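PDB 3PVZ: UDP-N-acetylglucosamine 4,6-dehydratase from Vibrio fischeri, which binds NAD and probably acts as a lyase that removes water from UDP-N-acetylglucosamine. Local coordinates for residues E54-N59 with G89-F94; E102-I107 with T145-Q150; M135-V140 with N173-S178. One frame throughout, in Å; residues are numbered along the deposited sequence.

Contact 1. Residues E54-N59 with G89-F94; sequences EIFKRN and GDFQTF
The rings of Phe-56 and Phe-91 form a T-shaped (edge-to-face) pair, and it is the only direct contact between 54-59 and 89-94. The edge of the Phe-56 ring points into one face of the Phe-91 ring. The planes stand at 83° and the centroids are 5.1 Å apart. Phe-56 CE2 does most of the touching, 3.8 Å from Phe-91 CG, and it lies over the rim of that ring rather than its middle. Its neighbour Phe-56 CD2 comes to 3.9 Å from Phe-91 CD1. Each ring swings out anti to its own backbone N (chi1 -169° for Phe-56, 178° for Phe-91), which carries the two across the gap between helix and strand.

One water makes a second, indirect link. It donates to Asn-59 OD1 at 2.7 Å and accepts a weak bond from Gly-89 N at 3.0 Å. Asn-59 closes a type I turn that begins at Phe-56. On the side of the helix turned from the strand, Glu-54 takes two salt bridges. Lys-57 NZ meets Glu-54 OE2 at 2.8 Å and Arg-58 NH1 meets Glu-54 OE1 at 2.9 Å.

The contact belongs to the Rossmann-type domain. Strand 90-94 is an outermost strand of the main sheet within the chain and pairs with strand 62-66. Helix 70-83 packs on both rings through Ile-80, and Glu-54 and Lys-57 touch helix 237-250.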
ATOM      1  N   GLU A  54       2.742  19.884  -4.848  1.00 27.78           N
ATOM      2  CA  GLU A  54       2.179  21.155  -5.253  1.00 28.02           C
ATOM      3  C   GLU A  54       1.897  22.088  -4.099  1.00 26.17           C
ATOM      4  O   GLU A  54       2.048  23.282  -4.233  1.00 25.27           O
ATOM      5  CB  GLU A  54       0.916  21.001  -6.116  1.00 29.68           C
ATOM      6  CG  GLU A  54       1.175  20.402  -7.447  1.00 30.59           C
ATOM      7  CD  GLU A  54       2.113  21.237  -8.287  1.00 34.20           C
ATOM      8  OE1 GLU A  54       1.753  22.394  -8.560  1.00 37.05           O
ATOM      9  OE2 GLU A  54       3.161  20.731  -8.724  1.00 36.11           O
ATOM     10  N   ILE A  55       1.509  21.559  -2.968  1.00 26.31           N
ATOM     11  CA  ILE A  55       1.233  22.374  -1.797  1.00 26.85           C
ATOM     12  C   ILE A  55       2.569  22.806  -1.170  1.00 27.78           C
ATOM     13  O   ILE A  55       2.823  23.991  -0.927  1.00 27.43           O
ATOM     14  CB  ILE A  55       0.331  21.599  -0.754  1.00 26.75           C
ATOM     15  CG1 ILE A  55      -0.999  21.227  -1.385  1.00 25.73           C
ATOM     16  CG2 ILE A  55       0.196  22.407   0.562  1.00 26.02           C
ATOM     17  CD1 ILE A  55      -2.007  20.409  -0.435  1.00 22.04           C
ATOM     18  N   PHE A  56       3.437  21.833  -0.934  1.00 27.92           N
ATOM     19  CA  PHE A  56       4.682  22.093  -0.246  1.00 26.98           C
ATOM     20  C   PHE A  56       5.522  23.223  -0.889  1.00 27.55           C
ATOM     21  O   PHE A  56       6.095  24.046  -0.185  1.00 27.26           O
ATOM     22  CB  PHE A  56       5.509  20.808  -0.184  1.00 26.73           C
ATOM     23  CG  PHE A  56       6.682  20.908   0.737  1.00 25.84           C
ATOM     24  CD1 PHE A  56       7.851  21.462   0.303  1.00 25.62           C
ATOM     25  CD2 PHE A  56       6.597  20.490   2.049  1.00 28.06           C
ATOM     26  CE1 PHE A  56       8.928  21.588   1.152  1.00 28.40           C
ATOM     27  CE2 PHE A  56       7.703  20.593   2.913  1.00 25.61           C
ATOM     28  CZ  PHE A  56       8.872  21.151   2.432  1.00 27.39           C
ATOM     29  N   LYS A  57       5.616  23.241  -2.208  1.00 28.64           N
ATOM     30  CA  LYS A  57       6.473  24.194  -2.917  1.00 29.62           C
ATOM     31  C   LYS A  57       5.913  25.615  -2.830  1.00 29.61           C
ATOM     32  O   LYS A  57       6.615  26.577  -3.154  1.00 28.40           O
ATOM     33  CB  LYS A  57       6.630  23.763  -4.394  1.00 31.88           C
ATOM     34  CG  LYS A  57       5.386  23.830  -5.255  1.00 35.26           C
ATOM     35  CD  LYS A  57       5.666  23.678  -6.779  1.00 41.95           C
ATOM     36  CE  LYS A  57       5.658  22.233  -7.241  1.00 46.63           C
ATOM     37  NZ  LYS A  57       5.627  22.081  -8.784  1.00 50.86           N
ATOM     38  N   ARG A  58       4.643  25.744  -2.429  1.00 26.84           N
ATOM     39  CA  ARG A  58       4.014  27.060  -2.243  1.00 27.84           C
ATOM     40  C   ARG A  58       3.953  27.484  -0.761  1.00 28.96           C
ATOM     41  O   ARG A  58       3.148  28.364  -0.370  1.00 29.54           O
ATOM     42  CB  ARG A  58       2.623  27.024  -2.838  1.00 27.95           C
ATOM     43  CG  ARG A  58       2.703  26.967  -4.399  1.00 27.17           C
ATOM     44  CD  ARG A  58       1.379  26.939  -5.020  1.00 26.02           C
ATOM     45  NE  ARG A  58       1.484  26.987  -6.472  1.00 29.23           N
ATOM     46  CZ  ARG A  58       1.583  25.911  -7.282  1.00 32.33           C
ATOM     47  NH1 ARG A  58       1.597  24.655  -6.809  1.00 31.68           N
ATOM     48  NH2 ARG A  58       1.687  26.086  -8.594  1.00 31.46           N
ATOM     49  N   ASN A  59       4.778  26.805   0.045  1.00 28.35           N
ATOM     50  CA  ASN A  59       5.137  27.203   1.403  1.00 28.74           C
ATOM     51  C   ASN A  59       3.950  27.330   2.368  1.00 27.69           C
ATOM     52  O   ASN A  59       3.675  28.407   2.838  1.00 28.79           O
ATOM     53  CB  ASN A  59       5.917  28.506   1.342  1.00 29.08           C
ATOM     54  CG  ASN A  59       6.409  28.951   2.683  1.00 30.83           C
ATOM     55  OD1 ASN A  59       6.835  28.130   3.503  1.00 33.21           O
ATOM     56  ND2 ASN A  59       6.261  30.251   2.967  1.00 34.04           N
ATOM     57  N   GLY A  89       6.830  26.133   8.277  1.00 32.11           N
ATOM     58  CA  GLY A  89       5.492  25.695   8.706  1.00 31.84           C
ATOM     59  C   GLY A  89       5.483  24.257   9.157  1.00 31.29           C
ATOM     60  O   GLY A  89       6.525  23.615   9.265  1.00 30.11           O
ATOM     61  N   ASP A  90       4.286  23.785   9.495  1.00 30.69           N
ATOM     62  CA  ASP A  90       4.140  22.578  10.252  1.00 29.23           C
ATOM     63  C   ASP A  90       3.933  21.462   9.240  1.00 29.47           C
ATOM     64  O   ASP A  90       2.775  21.146   8.883  1.00 28.18           O
ATOM     65  CB  ASP A  90       2.939  22.782  11.194  1.00 29.61           C
ATOM     66  CG  ASP A  90       2.566  21.570  11.995  1.00 29.12           C
ATOM     67  OD1 ASP A  90       3.291  20.555  11.983  1.00 30.07           O
ATOM     68  OD2 ASP A  90       1.499  21.641  12.658  1.00 28.08           O
ATOM     69  N   PHE A  91       5.053  20.862   8.807  1.00 28.59           N
ATOM     70  CA  PHE A  91       5.048  19.730   7.886  1.00 28.91           C
ATOM     71  C   PHE A  91       5.336  18.420   8.640  1.00 28.69           C
ATOM     72  O   PHE A  91       6.361  18.271   9.298  1.00 28.45           O
ATOM     73  CB  PHE A  91       6.099  19.896   6.763  1.00 29.51           C
ATOM     74  CG  PHE A  91       6.142  18.723   5.840  1.00 29.43           C
ATOM     75  CD1 PHE A  91       5.109  18.467   5.012  1.00 27.81           C
ATOM     76  CD2 PHE A  91       7.194  17.817   5.880  1.00 31.70           C
ATOM     77  CE1 PHE A  91       5.098  17.370   4.171  1.00 31.02           C
ATOM     78  CE2 PHE A  91       7.181  16.722   5.063  1.00 32.79           C
ATOM     79  CZ  PHE A  91       6.120  16.508   4.190  1.00 33.77           C
ATOM     80  N   GLN A  92       4.391  17.493   8.591  1.00 28.73           N
ATOM     81  CA  GLN A  92       4.536  16.198   9.271  1.00 27.54           C
ATOM     82  C   GLN A  92       3.804  15.100   8.516  1.00 26.64           C
ATOM     83  O   GLN A  92       2.744  15.319   7.931  1.00 25.93           O
ATOM     84  CB  GLN A  92       4.016  16.253  10.695  1.00 27.54           C
ATOM     85  CG  GLN A  92       4.629  17.301  11.632  1.00 28.06           C
ATOM     86  CD  GLN A  92       4.129  17.114  13.068  1.00 26.82           C
ATOM     87  OE1 GLN A  92       4.454  16.095  13.691  1.00 25.93           O
ATOM     88  NE2 GLN A  92       3.244  18.052  13.562  1.00 23.41           N
ATOM     89  N   THR A  93       4.340  13.891   8.643  1.00 26.24           N
ATOM     90  CA  THR A  93       3.801  12.732   8.011  1.00 25.75           C
ATOM     91  C   THR A  93       3.461  11.679   9.084  1.00 26.04           C
ATOM     92  O   THR A  93       4.111  11.573  10.091  1.00 25.35           O
ATOM     93  CB  THR A  93       4.822  12.177   6.997  1.00 26.60           C
ATOM     94  OG1 THR A  93       5.928  11.664   7.734  1.00 28.06           O
ATOM     95  CG2 THR A  93       5.314  13.295   6.064  1.00 24.81           C
ATOM     96  N   PHE A  94       2.449  10.861   8.818  1.00 26.91           N
ATOM     97  CA  PHE A  94       1.863   9.944   9.779  1.00 26.26           C
ATOM     98  C   PHE A  94       1.442   8.734   8.985  1.00 26.55           C
ATOM     99  O   PHE A  94       0.548   8.820   8.128  1.00 26.47           O
ATOM    100  CB  PHE A  94       0.555  10.570  10.430  1.00 26.84           C
ATOM    101  CG  PHE A  94       0.803  11.859  11.212  1.00 25.91           C
ATOM    102  CD1 PHE A  94       1.179  11.819  12.534  1.00 26.34           C
ATOM    103  CD2 PHE A  94       0.723  13.097  10.588  1.00 27.34           C
ATOM    104  CE1 PHE A  94       1.474  12.977  13.236  1.00 23.91           C
ATOM    105  CE2 PHE A  94       0.972  14.262  11.257  1.00 23.94           C
ATOM    106  CZ  PHE A  94       1.348  14.222  12.605  1.00 25.61           C
TER
HETATM  107  O   HOH W   1       5.631  27.198   5.777  1.00 21.79           O

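Contact 2. Residues E102-I107 with T145-Q150; sequences EYDAFI and TDKTIQ
The side chains of Asp-104 and Lys-147 meet at a slant between two nearly parallel helices. Lys-147 NZ donates to Asp-104 OD1 at 2.8 Å, the hydrogen bond of a salt bridge. The ammonium approaches on the syn side, 24° out of the carboxylate plane. The lysine chain leaves its helix anti to the backbone N and bends at chi3 (75°), which turns NZ to the acid. Both ends have further partners. Lys-147 NZ also donates to the carbonyl oxygen of Ile-98, an NAD-binding residue, and Asp-104 OD1 accepts from Gln-151.

Helices 101-109 and 131-154 pack against the parallel part of the main sheet of the Rossmann-type fold. Their short segments run 17° apart, with axes 12.1 Å from each other, a wide spacing spanned mainly by the lysine and the tyrosine.

Beside the salt bridge, Tyr-103 and Thr-148 cross at about a right angle. The methyl CG2 of Thr-148 lies 3.8 Å from Tyr-103 OH and 3.9 Å from Tyr-103 CE2, oblique to the ring. Thr-148 OG1 hydrogen-bonds to the carbonyl oxygen of Asn-144 and also to Tyr-160 OH. Leu-41 of strand 37-41 touches both Tyr-103 and Thr-148.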
ATOM      1  N   GLU A 102      -6.225   4.718  15.867  1.00 29.18           N
ATOM      2  CA  GLU A 102      -5.082   5.579  15.862  1.00 27.80           C
ATOM      3  C   GLU A 102      -5.372   6.872  15.100  1.00 26.74           C
ATOM      4  O   GLU A 102      -5.054   7.955  15.568  1.00 26.40           O
ATOM      5  CB  GLU A 102      -3.903   4.868  15.216  1.00 29.20           C
ATOM      6  CG  GLU A 102      -3.341   3.775  16.057  1.00 31.62           C
ATOM      7  CD  GLU A 102      -3.927   2.399  15.850  1.00 33.49           C
ATOM      8  OE1 GLU A 102      -4.957   2.214  15.244  1.00 33.95           O
ATOM      9  OE2 GLU A 102      -3.311   1.442  16.318  1.00 42.52           O
ATOM     10  N   TYR A 103      -5.938   6.749  13.908  1.00 25.88           N
ATOM     11  CA  TYR A 103      -6.284   7.881  13.083  1.00 25.35           C
ATOM     12  C   TYR A 103      -7.363   8.735  13.797  1.00 26.42           C
ATOM     13  O   TYR A 103      -7.367   9.951  13.757  1.00 28.08           O
ATOM     14  CB  TYR A 103      -6.753   7.393  11.665  1.00 24.60           C
ATOM     15  CG  TYR A 103      -7.180   8.538  10.832  1.00 23.78           C
ATOM     16  CD1 TYR A 103      -6.240   9.258  10.121  1.00 24.47           C
ATOM     17  CD2 TYR A 103      -8.474   9.010  10.839  1.00 21.72           C
ATOM     18  CE1 TYR A 103      -6.586  10.349   9.413  1.00 24.26           C
ATOM     19  CE2 TYR A 103      -8.818  10.139  10.112  1.00 19.36           C
ATOM     20  CZ  TYR A 103      -7.872  10.786   9.395  1.00 23.42           C
ATOM     21  OH  TYR A 103      -8.082  11.942   8.656  1.00 22.77           O
ATOM     22  N   ASP A 104      -8.292   8.100  14.474  1.00 27.92           N
ATOM     23  CA  ASP A 104      -9.385   8.856  15.130  1.00 28.01           C
ATOM     24  C   ASP A 104      -8.845   9.635  16.344  1.00 26.99           C
ATOM     25  O   ASP A 104      -9.328  10.742  16.658  1.00 27.49           O
ATOM     26  CB  ASP A 104     -10.472   7.906  15.550  1.00 29.14           C
ATOM     27  CG  ASP A 104     -11.347   7.444  14.357  1.00 32.29           C
ATOM     28  OD1 ASP A 104     -11.212   7.984  13.230  1.00 34.56           O
ATOM     29  OD2 ASP A 104     -12.199   6.577  14.581  1.00 33.41           O
ATOM     30  N   ALA A 105      -7.838   9.067  16.983  1.00 24.95           N
ATOM     31  CA  ALA A 105      -7.187   9.712  18.116  1.00 25.96           C
ATOM     32  C   ALA A 105      -6.297  10.865  17.598  1.00 26.16           C
ATOM     33  O   ALA A 105      -6.211  11.882  18.251  1.00 28.18           O
ATOM     34  CB  ALA A 105      -6.355   8.691  18.956  1.00 25.00           C
ATOM     35  N   PHE A 106      -5.726  10.713  16.403  1.00 25.31           N
ATOM     36  CA  PHE A 106      -4.969  11.794  15.733  1.00 26.36           C
ATOM     37  C   PHE A 106      -5.894  12.961  15.426  1.00 26.37           C
ATOM     38  O   PHE A 106      -5.541  14.083  15.669  1.00 29.38           O
ATOM     39  CB  PHE A 106      -4.278  11.207  14.494  1.00 25.52           C
ATOM     40  CG  PHE A 106      -3.871  12.185  13.435  1.00 26.73           C
ATOM     41  CD1 PHE A 106      -2.676  12.825  13.502  1.00 27.99           C
ATOM     42  CD2 PHE A 106      -4.596  12.324  12.277  1.00 28.15           C
ATOM     43  CE1 PHE A 106      -2.248  13.668  12.465  1.00 28.95           C
ATOM     44  CE2 PHE A 106      -4.149  13.179  11.233  1.00 27.18           C
ATOM     45  CZ  PHE A 106      -3.011  13.854  11.361  1.00 26.83           C
ATOM     46  N   ILE A 107      -7.097  12.694  14.951  1.00 26.52           N
ATOM     47  CA  ILE A 107      -8.072  13.752  14.672  1.00 25.59           C
ATOM     48  C   ILE A 107      -8.610  14.354  15.949  1.00 25.90           C
ATOM     49  O   ILE A 107      -8.729  15.523  16.042  1.00 26.56           O
ATOM     50  CB  ILE A 107      -9.235  13.234  13.841  1.00 26.17           C
ATOM     51  CG1 ILE A 107      -8.683  12.826  12.472  1.00 24.31           C
ATOM     52  CG2 ILE A 107     -10.419  14.301  13.741  1.00 19.81           C
ATOM     53  CD1 ILE A 107      -8.211  13.957  11.590  1.00 23.43           C
ATOM     54  N   THR A 145     -14.358   7.791   3.653  1.00 31.72           N
ATOM     55  CA  THR A 145     -14.543   9.086   3.036  1.00 31.24           C
ATOM     56  C   THR A 145     -15.620   9.841   3.796  1.00 30.97           C
ATOM     57  O   THR A 145     -15.370  10.967   4.230  1.00 30.24           O
ATOM     58  CB  THR A 145     -14.945   8.934   1.572  1.00 32.68           C
ATOM     59  OG1 THR A 145     -13.986   8.111   0.900  1.00 34.52           O
ATOM     60  CG2 THR A 145     -15.021  10.280   0.879  1.00 33.65           C
ATOM     61  N   ASP A 146     -16.770   9.191   4.031  1.00 31.41           N
ATOM     62  CA  ASP A 146     -17.884   9.804   4.765  1.00 31.47           C
ATOM     63  C   ASP A 146     -17.425  10.229   6.172  1.00 30.87           C
ATOM     64  O   ASP A 146     -17.657  11.365   6.556  1.00 30.61           O
ATOM     65  CB  ASP A 146     -19.081   8.830   4.858  1.00 33.05           C
ATOM     66  CG  ASP A 146     -20.332   9.486   5.325  1.00 35.21           C
ATOM     67  OD1 ASP A 146     -20.795  10.454   4.681  1.00 41.13           O
ATOM     68  OD2 ASP A 146     -20.860   9.060   6.347  1.00 40.01           O
ATOM     69  N   LYS A 147     -16.725   9.353   6.907  1.00 30.26           N
ATOM     70  CA  LYS A 147     -16.225   9.698   8.238  1.00 29.56           C
ATOM     71  C   LYS A 147     -15.254  10.892   8.242  1.00 29.17           C
ATOM     72  O   LYS A 147     -15.362  11.765   9.080  1.00 30.27           O
ATOM     73  CB  LYS A 147     -15.561   8.480   8.924  1.00 30.12           C
ATOM     74  CG  LYS A 147     -14.995   8.814  10.347  1.00 29.79           C
ATOM     75  CD  LYS A 147     -14.176   7.691  10.913  1.00 29.01           C
ATOM     76  CE  LYS A 147     -12.788   7.600  10.248  1.00 25.20           C
ATOM     77  NZ  LYS A 147     -12.020   6.476  10.954  1.00 24.61           N
ATOM     78  N   THR A 148     -14.279  10.915   7.348  1.00 28.97           N
ATOM     79  CA  THR A 148     -13.269  11.992   7.349  1.00 27.65           C
ATOM     80  C   THR A 148     -13.950  13.322   6.911  1.00 27.95           C
ATOM     81  O   THR A 148     -13.581  14.395   7.321  1.00 28.35           O
ATOM     82  CB  THR A 148     -12.121  11.676   6.433  1.00 26.95           C
ATOM     83  OG1 THR A 148     -12.634  11.352   5.133  1.00 26.69           O
ATOM     84  CG2 THR A 148     -11.188  10.463   6.976  1.00 27.01           C
ATOM     85  N   ILE A 149     -14.946  13.250   6.064  1.00 28.91           N
ATOM     86  CA  ILE A 149     -15.759  14.455   5.817  1.00 29.23           C
ATOM     87  C   ILE A 149     -16.460  14.950   7.115  1.00 29.06           C
ATOM     88  O   ILE A 149     -16.407  16.153   7.439  1.00 29.48           O
ATOM     89  CB  ILE A 149     -16.815  14.268   4.702  1.00 29.30           C
ATOM     90  CG1 ILE A 149     -16.124  13.917   3.374  1.00 29.46           C
ATOM     91  CG2 ILE A 149     -17.598  15.585   4.487  1.00 26.37           C
ATOM     92  CD1 ILE A 149     -17.079  13.417   2.314  1.00 27.17           C
ATOM     93  N   GLN A 150     -17.076  14.040   7.862  1.00 28.88           N
ATOM     94  CA  GLN A 150     -17.755  14.415   9.120  1.00 28.95           C
ATOM     95  C   GLN A 150     -16.759  15.006  10.121  1.00 28.88           C
ATOM     96  O   GLN A 150     -17.024  16.035  10.750  1.00 27.06           O
ATOM     97  CB  GLN A 150     -18.529  13.220   9.736  1.00 30.39           C
ATOM     98  CG  GLN A 150     -19.296  13.608  10.993  1.00 28.45           C
ATOM     99  CD  GLN A 150     -20.493  14.517  10.656  1.00 32.08           C
ATOM    100  OE1 GLN A 150     -21.246  14.188   9.790  1.00 33.51           O
ATOM    101  NE2 GLN A 150     -20.617  15.665  11.308  1.00 30.72           N
TER

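Contact 3. Residues M135-V140 with N173-S178; sequences MRMIDV and NMMGAS
Met-137 reaches Met-175 and Ser-178 with chi1 at 149° and an extended chi2 of -179°. This carries its selenium straight out to the neighbouring helix. A bend at chi3 (-82°) then turns CE toward the side chain of Met-175. Both residues are selenomethionines.

The two segments belong to neighbouring helices of the Rossmann-type fold, joined in the chain through strand 159-163. Their axes come within 10.3 Å and run at a shallow angle to each other, and the touching residues are all buried. The side chains of Met-137 and Met-175 cross at about a right angle. Met-137 SE lies over the first turn of helix 174-189, 3.8 Å from Met-175 CA and 4.1 Å from Met-174 O. Its CE is modelled very near Met-175 SE and CG, and the exact fit of those ends is doubtful. Nearer its root, the Met-137 side chain touches Ser-178 OG with CG, at 3.8 Å.

The contact lies beside the cofactor. Val-140 touches the bound NAD, and the nearest atoms of the Met-175 side chain and the NAD are about 5 Å apart. Phe-379 of helix 372-382 packs on Ile-138 and Met-174, while Arg-136 NH1 donates to the carbonyl oxygens of Ala-95 and Ile-68 of the second subunit.

Ser-178 OG donates back to Met-175 O at 2.7 Å and also bonds to Asn-141 ND2, a link to helix 131-154. Asn-173 is the N-cap: its OD1 accepts from Gly-176 N at 3.0 Å, with the donor almost in line with the side-chain C=O.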
HETATM    1  N   MSE A 135     -15.164  -5.837   0.464  1.00 41.47           N
HETATM    2  CA  MSE A 135     -15.661  -5.147   1.655  1.00 40.62           C
HETATM    3  C   MSE A 135     -14.653  -4.084   2.046  1.00 39.07           C
HETATM    4  O   MSE A 135     -15.038  -2.992   2.392  1.00 37.91           O
HETATM    5  CB  MSE A 135     -15.874  -6.099   2.827  1.00 41.28           C
HETATM    6  CG  MSE A 135     -16.348  -5.482   4.109  1.00 40.03           C
HETATM    7 SE   MSE A 135     -18.046  -4.634   3.901  0.65 40.66          SE
HETATM    8  CE  MSE A 135     -19.151  -6.211   4.327  1.00 35.40           C
ATOM      9  N   ARG A 136     -13.366  -4.392   1.946  1.00 38.40           N
ATOM     10  CA  ARG A 136     -12.365  -3.402   2.281  1.00 37.37           C
ATOM     11  C   ARG A 136     -12.454  -2.174   1.362  1.00 36.45           C
ATOM     12  O   ARG A 136     -12.230  -1.071   1.783  1.00 34.74           O
ATOM     13  CB  ARG A 136     -10.943  -3.996   2.261  1.00 36.63           C
ATOM     14  CG  ARG A 136      -9.921  -2.941   2.585  1.00 35.47           C
ATOM     15  CD  ARG A 136      -8.501  -3.436   2.659  1.00 37.94           C
ATOM     16  NE  ARG A 136      -7.628  -2.285   2.847  1.00 36.05           N
ATOM     17  CZ  ARG A 136      -6.454  -2.097   2.247  1.00 36.64           C
ATOM     18  NH1 ARG A 136      -5.964  -2.968   1.385  1.00 40.02           N
ATOM     19  NH2 ARG A 136      -5.786  -0.992   2.448  1.00 37.77           N
HETATM   20  N   MSE A 137     -12.744  -2.403   0.099  1.00 37.54           N
HETATM   21  CA  MSE A 137     -12.834  -1.352  -0.904  1.00 37.97           C
HETATM   22  C   MSE A 137     -14.010  -0.469  -0.567  1.00 36.55           C
HETATM   23  O   MSE A 137     -13.972   0.716  -0.757  1.00 35.05           O
HETATM   24  CB  MSE A 137     -12.992  -2.007  -2.324  1.00 39.97           C
HETATM   25  CG  MSE A 137     -13.799  -1.214  -3.334  1.00 43.79           C
HETATM   26 SE   MSE A 137     -14.001  -2.075  -5.089  0.65 55.60          SE
HETATM   27  CE  MSE A 137     -12.198  -1.380  -5.595  1.00 37.65           C
ATOM     28  N   ILE A 138     -15.077  -1.069  -0.074  1.00 37.51           N
ATOM     29  CA  ILE A 138     -16.241  -0.302   0.357  1.00 37.45           C
ATOM     30  C   ILE A 138     -15.879   0.546   1.587  1.00 37.18           C
ATOM     31  O   ILE A 138     -16.309   1.696   1.682  1.00 35.88           O
ATOM     32  CB  ILE A 138     -17.436  -1.209   0.702  1.00 38.31           C
ATOM     33  CG1 ILE A 138     -18.049  -1.803  -0.564  1.00 39.01           C
ATOM     34  CG2 ILE A 138     -18.494  -0.430   1.461  1.00 37.60           C
ATOM     35  CD1 ILE A 138     -18.915  -2.986  -0.251  1.00 41.75           C
ATOM     36  N   ASP A 139     -15.078  -0.012   2.492  1.00 37.23           N
ATOM     37  CA  ASP A 139     -14.706   0.681   3.735  1.00 38.06           C
ATOM     38  C   ASP A 139     -13.793   1.842   3.434  1.00 36.66           C
ATOM     39  O   ASP A 139     -14.009   2.973   3.946  1.00 36.01           O
ATOM     40  CB  ASP A 139     -14.009  -0.254   4.745  1.00 38.88           C
ATOM     41  CG  ASP A 139     -14.986  -1.074   5.563  1.00 44.77           C
ATOM     42  OD1 ASP A 139     -16.164  -0.662   5.657  1.00 50.40           O
ATOM     43  OD2 ASP A 139     -14.580  -2.143   6.117  1.00 49.33           O
ATOM     44  N   VAL A 140     -12.789   1.573   2.588  1.00 35.56           N
ATOM     45  CA  VAL A 140     -11.828   2.603   2.177  1.00 33.20           C
ATOM     46  C   VAL A 140     -12.472   3.634   1.245  1.00 33.56           C
ATOM     47  O   VAL A 140     -12.245   4.831   1.418  1.00 31.97           O
ATOM     48  CB  VAL A 140     -10.594   2.021   1.504  1.00 32.96           C
ATOM     49  CG1 VAL A 140      -9.725   3.171   0.935  1.00 31.02           C
ATOM     50  CG2 VAL A 140      -9.791   1.154   2.469  1.00 31.73           C
ATOM     51  N   ASN A 173     -18.222  -2.065 -13.339  1.00 55.94           N
ATOM     52  CA  ASN A 173     -17.603  -2.973 -12.364  1.00 55.11           C
ATOM     53  C   ASN A 173     -17.845  -2.455 -10.920  1.00 53.22           C
ATOM     54  O   ASN A 173     -18.394  -1.378 -10.755  1.00 52.71           O
ATOM     55  CB  ASN A 173     -16.127  -3.128 -12.696  1.00 54.36           C
ATOM     56  CG  ASN A 173     -15.413  -1.800 -12.794  1.00 54.89           C
ATOM     57  OD1 ASN A 173     -15.684  -0.879 -12.022  1.00 55.97           O
ATOM     58  ND2 ASN A 173     -14.477  -1.699 -13.719  1.00 56.18           N
HETATM   59  N   MSE A 174     -17.477  -3.220  -9.893  1.00 52.23           N
HETATM   60  CA  MSE A 174     -17.790  -2.869  -8.487  1.00 51.32           C
HETATM   61  C   MSE A 174     -16.977  -1.666  -7.978  1.00 49.24           C
HETATM   62  O   MSE A 174     -17.413  -0.949  -7.081  1.00 48.94           O
HETATM   63  CB  MSE A 174     -17.582  -4.061  -7.541  1.00 51.63           C
HETATM   64  CG  MSE A 174     -18.382  -5.326  -7.886  1.00 53.53           C
HETATM   65 SE   MSE A 174     -20.238  -4.966  -7.704  0.65 58.89          SE
HETATM   66  CE  MSE A 174     -20.370  -5.101  -5.743  1.00 57.28           C
HETATM   67  N   MSE A 175     -15.786  -1.492  -8.526  1.00 48.07           N
HETATM   68  CA  MSE A 175     -14.952  -0.316  -8.296  1.00 47.53           C
HETATM   69  C   MSE A 175     -15.707   0.969  -8.565  1.00 46.31           C
HETATM   70  O   MSE A 175     -15.843   1.838  -7.698  1.00 45.21           O
HETATM   71  CB  MSE A 175     -13.759  -0.345  -9.253  1.00 48.33           C
HETATM   72  CG  MSE A 175     -12.486  -0.554  -8.623  1.00 51.45           C
HETATM   73 SE   MSE A 175     -12.139   1.031  -7.606  0.65 61.69          SE
HETATM   74  CE  MSE A 175     -12.017   2.204  -9.187  1.00 55.76           C
ATOM     75  N   GLY A 176     -16.180   1.079  -9.803  1.00 45.31           N
ATOM     76  CA  GLY A 176     -16.900   2.238 -10.252  1.00 43.88           C
ATOM     77  C   GLY A 176     -18.191   2.366  -9.505  1.00 43.24           C
ATOM     78  O   GLY A 176     -18.599   3.474  -9.186  1.00 43.41           O
ATOM     79  N   ALA A 177     -18.850   1.252  -9.213  1.00 43.34           N
ATOM     80  CA  ALA A 177     -20.054   1.322  -8.382  1.00 43.09           C
ATOM     81  C   ALA A 177     -19.702   1.876  -6.978  1.00 42.40           C
ATOM     82  O   ALA A 177     -20.456   2.692  -6.419  1.00 42.14           O
ATOM     83  CB  ALA A 177     -20.710  -0.007  -8.277  1.00 44.31           C
ATOM     84  N   SER A 178     -18.551   1.482  -6.435  1.00 41.36           N
ATOM     85  CA  SER A 178     -18.185   1.943  -5.088  1.00 41.01           C
ATOM     86  C   SER A 178     -17.965   3.435  -5.115  1.00 39.88           C
ATOM     87  O   SER A 178     -18.467   4.121  -4.228  1.00 39.73           O
ATOM     88  CB  SER A 178     -16.992   1.188  -4.465  1.00 39.61           C
ATOM     89  OG  SER A 178     -15.776   1.641  -4.981  1.00 40.12           O
TER

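Overall arrangement
All three contacts lie in the Rossmann-type domain. Contact 3 is buried; contacts 1 and 2 are only partly so. Contacts 2 and 3 share helix 131-154, use different parts of it, and touch where Thr-145 OG1 lies 3.7 Å from Val-140 O. Contact 1 joins a helix to an outer strand, and it meets contact 2 through the rings of Phe-94 and Phe-106. Contacts 1 and 3 do not touch, their nearest atoms being about 13 Å apart. The chemistry varies with place: an aromatic pair and a water at the sheet edge, a salt bridge between helices, and selenomethionine packing near NAD. All three also touch the second subunit.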